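Local coordinates for glucose dehydrogenase (Serratia sp. FS14, PDB 7CDY), which belongs to the glucose/sorbosone dehydrogenase family of beta-propeller proteins and carries a bound calcium ion, at residues A[110-115]-A[135-140]; A[235-238]-A[243-246]; A[293-298]-A[328-333]. All blocks are in the same frame, centred on the assembly; numbering follows the deposited sequence.

Contact 1: A[110-115]-A[135-140]; sequences KVIFRQ and GYLFIA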
# COMPACT_ATOMS: atom_id res chain seq x y z
N LYS A 110 -9.79 -16.46 -6.23
CA LYS A 110 -8.78 -16.98 -7.15
C LYS A 110 -7.68 -15.95 -7.35
O LYS A 110 -7.96 -14.75 -7.45
CB LYS A 110 -9.37 -17.35 -8.51
CG LYS A 110 -9.93 -16.17 -9.29
CD LYS A 110 -10.34 -16.55 -10.70
CE LYS A 110 -10.32 -15.34 -11.64
NZ LYS A 110 -10.71 -15.74 -13.02
N VAL A 111 -6.44 -16.42 -7.42
CA VAL A 111 -5.30 -15.56 -7.70
C VAL A 111 -5.29 -15.17 -9.17
O VAL A 111 -5.52 -16.00 -10.06
CB VAL A 111 -4.00 -16.29 -7.31
CG1 VAL A 111 -2.76 -15.57 -7.85
CG2 VAL A 111 -3.93 -16.44 -5.79
N ILE A 112 -5.02 -13.89 -9.44
CA ILE A 112 -4.93 -13.37 -10.80
C ILE A 112 -3.53 -12.87 -11.14
O ILE A 112 -3.27 -12.58 -12.32
CB ILE A 112 -5.97 -12.26 -11.06
CG1 ILE A 112 -5.66 -11.01 -10.22
CG2 ILE A 112 -7.39 -12.78 -10.81
CD1 ILE A 112 -6.48 -9.78 -10.59
N PHE A 113 -2.64 -12.73 -10.16
CA PHE A 113 -1.30 -12.22 -10.40
C PHE A 113 -0.39 -12.71 -9.28
O PHE A 113 -0.78 -12.67 -8.10
CB PHE A 113 -1.28 -10.69 -10.44
CG PHE A 113 0.12 -10.12 -10.39
CD1 PHE A 113 0.89 -10.06 -11.54
CD2 PHE A 113 0.67 -9.70 -9.18
CE1 PHE A 113 2.20 -9.58 -11.50
CE2 PHE A 113 1.97 -9.21 -9.14
CZ PHE A 113 2.72 -9.14 -10.30
N ARG A 114 0.82 -13.12 -9.65
CA ARG A 114 1.82 -13.55 -8.69
C ARG A 114 3.14 -12.87 -9.00
O ARG A 114 3.59 -12.87 -10.15
CB ARG A 114 2.08 -15.05 -8.79
CG ARG A 114 0.96 -15.89 -8.32
CD ARG A 114 1.42 -17.33 -8.20
NE ARG A 114 0.46 -18.04 -7.38
CZ ARG A 114 -0.67 -18.56 -7.84
NH1 ARG A 114 -0.98 -18.46 -9.13
NH2 ARG A 114 -1.49 -19.17 -7.01
N GLN A 115 3.76 -12.30 -7.98
CA GLN A 115 5.14 -11.89 -8.09
C GLN A 115 6.01 -13.11 -8.37
O GLN A 115 5.91 -14.13 -7.67
CB GLN A 115 5.54 -11.26 -6.76
CG GLN A 115 6.96 -10.75 -6.72
CD GLN A 115 7.27 -10.00 -5.44
OE1 GLN A 115 6.97 -10.46 -4.33
NE2 GLN A 115 7.85 -8.82 -5.58
N GLY A 135 -10.34 2.15 -14.11
CA GLY A 135 -10.52 0.82 -13.58
C GLY A 135 -9.35 -0.12 -13.77
O GLY A 135 -9.52 -1.32 -13.56
N TYR A 136 -8.17 0.38 -14.14
CA TYR A 136 -6.99 -0.46 -14.15
C TYR A 136 -6.45 -0.62 -12.73
O TYR A 136 -6.55 0.30 -11.90
CB TYR A 136 -5.90 0.12 -15.05
CG TYR A 136 -6.28 0.09 -16.52
CD1 TYR A 136 -6.09 -1.05 -17.29
CD2 TYR A 136 -6.87 1.20 -17.11
CE1 TYR A 136 -6.45 -1.08 -18.63
CE2 TYR A 136 -7.25 1.18 -18.45
CZ TYR A 136 -7.02 0.04 -19.19
OH TYR A 136 -7.40 0.01 -20.53
N LEU A 137 -5.90 -1.79 -12.46
CA LEU A 137 -5.42 -2.14 -11.12
C LEU A 137 -3.92 -1.93 -11.04
O LEU A 137 -3.16 -2.54 -11.80
CB LEU A 137 -5.76 -3.60 -10.84
CG LEU A 137 -5.29 -4.13 -9.48
CD1 LEU A 137 -5.86 -3.31 -8.31
CD2 LEU A 137 -5.64 -5.61 -9.34
N PHE A 138 -3.49 -1.07 -10.12
CA PHE A 138 -2.08 -0.89 -9.80
C PHE A 138 -1.69 -1.70 -8.57
O PHE A 138 -2.42 -1.73 -7.57
CB PHE A 138 -1.75 0.59 -9.58
CG PHE A 138 -1.65 1.38 -10.86
CD1 PHE A 138 -2.78 1.74 -11.56
CD2 PHE A 138 -0.40 1.76 -11.34
CE1 PHE A 138 -2.67 2.46 -12.75
CE2 PHE A 138 -0.29 2.49 -12.51
CZ PHE A 138 -1.42 2.83 -13.21
N ILE A 139 -0.54 -2.36 -8.65
CA ILE A 139 -0.05 -3.25 -7.60
C ILE A 139 1.39 -2.85 -7.29
O ILE A 139 2.25 -2.88 -8.17
CB ILE A 139 -0.09 -4.72 -8.05
CG1 ILE A 139 -1.49 -5.12 -8.52
CG2 ILE A 139 0.42 -5.62 -6.95
CD1 ILE A 139 -1.51 -6.42 -9.31
N ALA A 140 1.66 -2.50 -6.03
CA ALA A 140 2.99 -2.07 -5.61
C ALA A 140 3.73 -3.25 -4.98
O ALA A 140 3.24 -3.85 -4.02
CB ALA A 140 2.88 -0.91 -4.62
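The ring of Phe113 meets the terminal methyl of Ile139 at an oblique angle: Phe113 CD2 lies 3.9 Å from Ile139 CD1, and Phe113 CG lies 4.2 Å from that same CD1. The other flat group here, the guanidinium of Arg114, has Val111 CG1 over the centre of one face, 3.6 Å above its plane; it belongs to the reverse side of the strand, where a salt bridge to Glu83 also holds it. Phe113 carries its ring anti to the backbone N (chi1 168°), while Ile139 sends CG1 anti to its own carbonyl carbon (chi1 -55°). The two side chains run past each other in opposite directions, and CD1 touches the ring beside its root. A second, looser apolar pair lies further along, with Ile112 CD1 4.4 Å from Leu137 CD2. Consecutive residues of a regular strand point to opposite sides, yet Ile112 and Phe113 both turn toward 135-140. The cause is a classic beta bulge in which both face Val94. The nearest CA atoms, those of Phe113 and Ile139, stand 9.5 Å apart with no hydrogen bond across, a spacing that identifies packing between sheets instead of pairing within one. Strand 109-114 pairs with 90-99, strand 137-140 with 160-163, and the two sheets face each other, consistent with the packing of neighbouring blades in a beta-propeller. Leu163 of strand 160-163 touches both Phe113 and Ile139, while Tyr78 of strand 76-84 touches both Ile112 and Leu137.

Contact 2: A[235-238]-A[243-246]; sequences GINY and IPEA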
# COMPACT_ATOMS: atom_id res chain seq x y z
N GLY A 235 19.09 6.92 1.76
CA GLY A 235 19.41 6.22 2.98
C GLY A 235 20.77 5.55 2.91
O GLY A 235 21.49 5.59 1.91
N ILE A 236 21.12 4.91 4.03
CA ILE A 236 22.32 4.09 4.16
C ILE A 236 21.89 2.72 4.66
O ILE A 236 20.72 2.49 4.94
CB ILE A 236 23.39 4.74 5.06
CG1 ILE A 236 22.86 4.93 6.49
CG2 ILE A 236 23.83 6.06 4.46
CD1 ILE A 236 23.85 5.58 7.47
N ASN A 237 22.85 1.79 4.75
CA ASN A 237 22.50 0.49 5.29
C ASN A 237 22.36 0.56 6.81
O ASN A 237 22.84 1.49 7.47
CB ASN A 237 23.52 -0.58 4.87
CG ASN A 237 22.88 -1.92 4.62
OD1 ASN A 237 21.72 -2.14 4.98
ND2 ASN A 237 23.62 -2.84 4.00
N TYR A 238 21.66 -0.44 7.37
CA TYR A 238 21.34 -0.43 8.80
C TYR A 238 22.59 -0.44 9.67
O TYR A 238 22.58 0.10 10.78
CB TYR A 238 20.39 -1.58 9.14
CG TYR A 238 19.05 -1.43 8.45
CD1 TYR A 238 18.10 -0.53 8.92
CD2 TYR A 238 18.74 -2.17 7.32
CE1 TYR A 238 16.88 -0.37 8.28
CE2 TYR A 238 17.52 -2.02 6.67
CZ TYR A 238 16.60 -1.13 7.16
OH TYR A 238 15.39 -0.97 6.52
N ILE A 243 24.69 1.68 1.41
CA ILE A 243 24.12 0.57 0.64
C ILE A 243 25.14 0.17 -0.43
O ILE A 243 25.64 1.04 -1.16
CB ILE A 243 22.79 1.02 -0.00
CG1 ILE A 243 21.71 1.25 1.07
CG2 ILE A 243 22.33 0.04 -1.08
CD1 ILE A 243 21.27 0.00 1.84
N PRO A 244 25.50 -1.12 -0.54
CA PRO A 244 26.64 -1.50 -1.38
C PRO A 244 26.50 -1.12 -2.84
O PRO A 244 27.51 -0.82 -3.49
CB PRO A 244 26.71 -3.03 -1.20
CG PRO A 244 26.07 -3.29 0.11
CD PRO A 244 24.99 -2.25 0.26
N GLU A 245 25.29 -1.16 -3.39
CA GLU A 245 25.05 -0.88 -4.80
C GLU A 245 24.90 0.61 -5.10
O GLU A 245 24.86 0.99 -6.28
CB GLU A 245 23.79 -1.61 -5.28
CG GLU A 245 23.80 -3.12 -5.05
CD GLU A 245 23.27 -3.52 -3.67
OE1 GLU A 245 23.26 -4.73 -3.38
OE2 GLU A 245 22.90 -2.63 -2.87
N ALA A 246 24.81 1.45 -4.08
CA ALA A 246 24.43 2.84 -4.30
C ALA A 246 25.57 3.63 -4.93
O ALA A 246 26.73 3.54 -4.51
CB ALA A 246 23.99 3.49 -2.99
O HOH W 1 23.81 4.28 0.87
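Ile243 is folded back at its second torsion (chi2 -65°), which swings CD1 over to Asn237; that residue in turn holds an unusual first torsion of -144°, away from the staggered positions. The methyl arrives against the root of the asparagine side chain: Ile243 CD1 is 3.7 Å from Asn237 CA and equally 3.7 Å from Asn237 CG. The two side chains cross at about a right angle, and Ile243 CG1 adds a contact of 3.9 Å to the carbonyl carbon of Ile236. At the far end of the amide, Asn237 ND2 lies 4.0 Å from Pro244 CD, a plain van der Waals approach. The opposite corner of the amide turns to its own backbone, for Asn237 OD1 accepts from Tyr238 N at 2.9 Å. That bond is bent, 141° at the hydrogen, and the donor sits beside the carbonyl, tilted out of its plane, but it still helps to fix the rotation of the amide. Both segments belong to the long excursion between strands 216-219 and 259-261, neighbours in one antiparallel sheet of the propeller. The chain starts a type I beta turn at Ile243, closed by Ala246 N bonding to Ile243 O. No direct hydrogen bond spans the segments; a water does the work instead, donating to Gly235 O over 2.9 Å and accepting from Ile243 N over 2.8 Å. Gly235 lies about 10 Å from the calcium ion bound at Glu217 and Tyr227, so the contact belongs to its wider surroundings and not to its ligand shell. Beyond the segments, Arg213 bonds to Ile236 through the backbone and donates NH2 to Tyr238 O, while Glu245 forms a salt bridge with Arg147.

Contact 3: A[293-298]-A[328-333]; sequences KALIRL and GYLYLL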
# COMPACT_ATOMS: atom_id res chain seq x y z
N LYS A 293 5.51 6.80 14.87
CA LYS A 293 4.25 6.69 15.62
C LYS A 293 3.41 7.96 15.50
O LYS A 293 3.07 8.62 16.49
CB LYS A 293 4.50 6.30 17.08
CG LYS A 293 5.24 5.00 17.25
CD LYS A 293 5.52 4.68 18.71
CE LYS A 293 6.30 3.38 18.84
NZ LYS A 293 6.52 3.02 20.27
N ALA A 294 3.09 8.32 14.26
CA ALA A 294 2.43 9.60 14.01
C ALA A 294 1.72 9.56 12.67
O ALA A 294 1.81 8.59 11.91
CB ALA A 294 3.44 10.76 14.06
N LEU A 295 0.99 10.63 12.40
CA LEU A 295 0.32 10.85 11.13
C LEU A 295 0.92 12.09 10.49
O LEU A 295 1.02 13.14 11.13
CB LEU A 295 -1.17 11.05 11.36
CG LEU A 295 -2.04 11.31 10.13
CD1 LEU A 295 -2.05 10.09 9.20
CD2 LEU A 295 -3.45 11.67 10.57
N ILE A 296 1.35 11.96 9.24
CA ILE A 296 1.98 13.05 8.49
C ILE A 296 0.92 13.67 7.59
O ILE A 296 0.17 12.96 6.91
CB ILE A 296 3.15 12.51 7.65
CG1 ILE A 296 4.23 11.95 8.57
CG2 ILE A 296 3.69 13.58 6.73
CD1 ILE A 296 5.25 11.07 7.84
N ARG A 297 0.86 15.00 7.57
CA ARG A 297 -0.00 15.72 6.63
C ARG A 297 0.85 16.60 5.73
O ARG A 297 1.54 17.51 6.22
CB ARG A 297 -1.03 16.58 7.37
CG ARG A 297 -1.98 17.28 6.41
CD ARG A 297 -3.06 18.04 7.13
NE ARG A 297 -2.57 19.29 7.70
CZ ARG A 297 -2.72 20.47 7.12
NH1 ARG A 297 -3.33 20.58 5.95
NH2 ARG A 297 -2.24 21.56 7.71
N LEU A 298 0.81 16.33 4.43
CA LEU A 298 1.52 17.14 3.44
C LEU A 298 0.51 18.05 2.74
O LEU A 298 -0.47 17.57 2.17
CB LEU A 298 2.22 16.26 2.41
CG LEU A 298 3.21 15.24 2.96
CD1 LEU A 298 3.86 14.47 1.84
CD2 LEU A 298 4.26 15.97 3.79
N GLY A 328 -16.17 12.16 5.52
CA GLY A 328 -15.29 13.29 5.74
C GLY A 328 -14.27 13.14 6.85
O GLY A 328 -13.54 14.09 7.12
N TYR A 329 -14.20 11.98 7.51
CA TYR A 329 -13.18 11.71 8.51
C TYR A 329 -12.08 10.84 7.91
O TYR A 329 -12.27 10.17 6.90
CB TYR A 329 -13.78 10.99 9.72
CG TYR A 329 -14.65 11.85 10.60
CD1 TYR A 329 -16.01 11.98 10.35
CD2 TYR A 329 -14.11 12.53 11.69
CE1 TYR A 329 -16.81 12.76 11.16
CE2 TYR A 329 -14.90 13.32 12.50
CZ TYR A 329 -16.25 13.43 12.23
OH TYR A 329 -17.04 14.21 13.05
N LEU A 330 -10.92 10.86 8.56
CA LEU A 330 -9.86 9.90 8.24
C LEU A 330 -10.02 8.68 9.12
O LEU A 330 -10.45 8.77 10.27
CB LEU A 330 -8.48 10.51 8.49
CG LEU A 330 -8.06 11.67 7.60
CD1 LEU A 330 -6.72 12.20 8.07
CD2 LEU A 330 -7.97 11.22 6.15
N TYR A 331 -9.68 7.52 8.57
CA TYR A 331 -9.74 6.25 9.28
C TYR A 331 -8.36 5.61 9.26
O TYR A 331 -7.74 5.49 8.20
CB TYR A 331 -10.79 5.33 8.65
CG TYR A 331 -12.21 5.77 8.97
CD1 TYR A 331 -12.78 6.85 8.31
CD2 TYR A 331 -12.96 5.12 9.94
CE1 TYR A 331 -14.08 7.27 8.61
CE2 TYR A 331 -14.25 5.52 10.24
CZ TYR A 331 -14.80 6.59 9.58
OH TYR A 331 -16.08 6.98 9.89
N LEU A 332 -7.86 5.24 10.44
CA LEU A 332 -6.52 4.70 10.60
C LEU A 332 -6.57 3.33 11.24
O LEU A 332 -7.50 3.01 12.00
CB LEU A 332 -5.67 5.59 11.52
CG LEU A 332 -5.62 7.10 11.28
CD1 LEU A 332 -4.58 7.75 12.20
CD2 LEU A 332 -5.34 7.45 9.84
N LEU A 333 -5.54 2.52 10.96
CA LEU A 333 -5.27 1.30 11.71
C LEU A 333 -3.91 1.42 12.38
O LEU A 333 -2.98 1.99 11.80
CB LEU A 333 -5.22 0.07 10.80
CG LEU A 333 -6.51 -0.25 10.04
CD1 LEU A 333 -6.29 -1.35 8.99
CD2 LEU A 333 -7.63 -0.63 11.00
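The nearest CA atoms of 293-298 and 328-333, those of Leu295 and Leu332, stand 9.2 Å apart, and no hydrogen bond joins the backbones, so only side chains bridge the space. Leu295 does this from one side alone, dividing its two methyls between two partners. Its CD2 reaches Leu330 CD1 at 4.2 Å, and its CD1 reaches Leu332 CD2 at 4.3 Å. The first torsion of Leu295 (179°) sets CG anti to the backbone N and carries the forked end across; Leu330 instead has CG anti to its carbonyl carbon (chi1 -66°), and the two side chains meet at a slant. Leu330 and Leu332 are alternate residues of strand 330-334, hence both face the same way and receive the fork. Strand 294-301 lies in the four-stranded sheet that runs from strand 267-273 to strand 304-311, whereas 330-334 lies beside 339-345 in the sheet that also includes strand 3-19, consistent with face-to-face packing of adjacent propeller blades. Phe286 touches both Leu295 and Leu330, enlarging the apolar layer. With three buried leucines and no polar group meeting across it, this interface relies on shape and exclusion of water.

Overall arrangement
Contacts 1 and 3 are buried and alike: each joins strands of two different sheets through aliphatic or aromatic side chains, with no hydrogen bond across. They lie on opposite sides of the chain's centre, with centres 26 Å apart, and share no strand or sheet. Both take alternate residues from their second strand; from the first, contact 1 takes adjacent residues through a bulge and contact 3 one leucine. Contact 2 is a surface contact, its centre 30 Å from either of the others. It joins two parts of one loop and mixes an isoleucine methyl with an amide, a turn and a bridging water, a more polar chemistry, in keeping with a place at the surface.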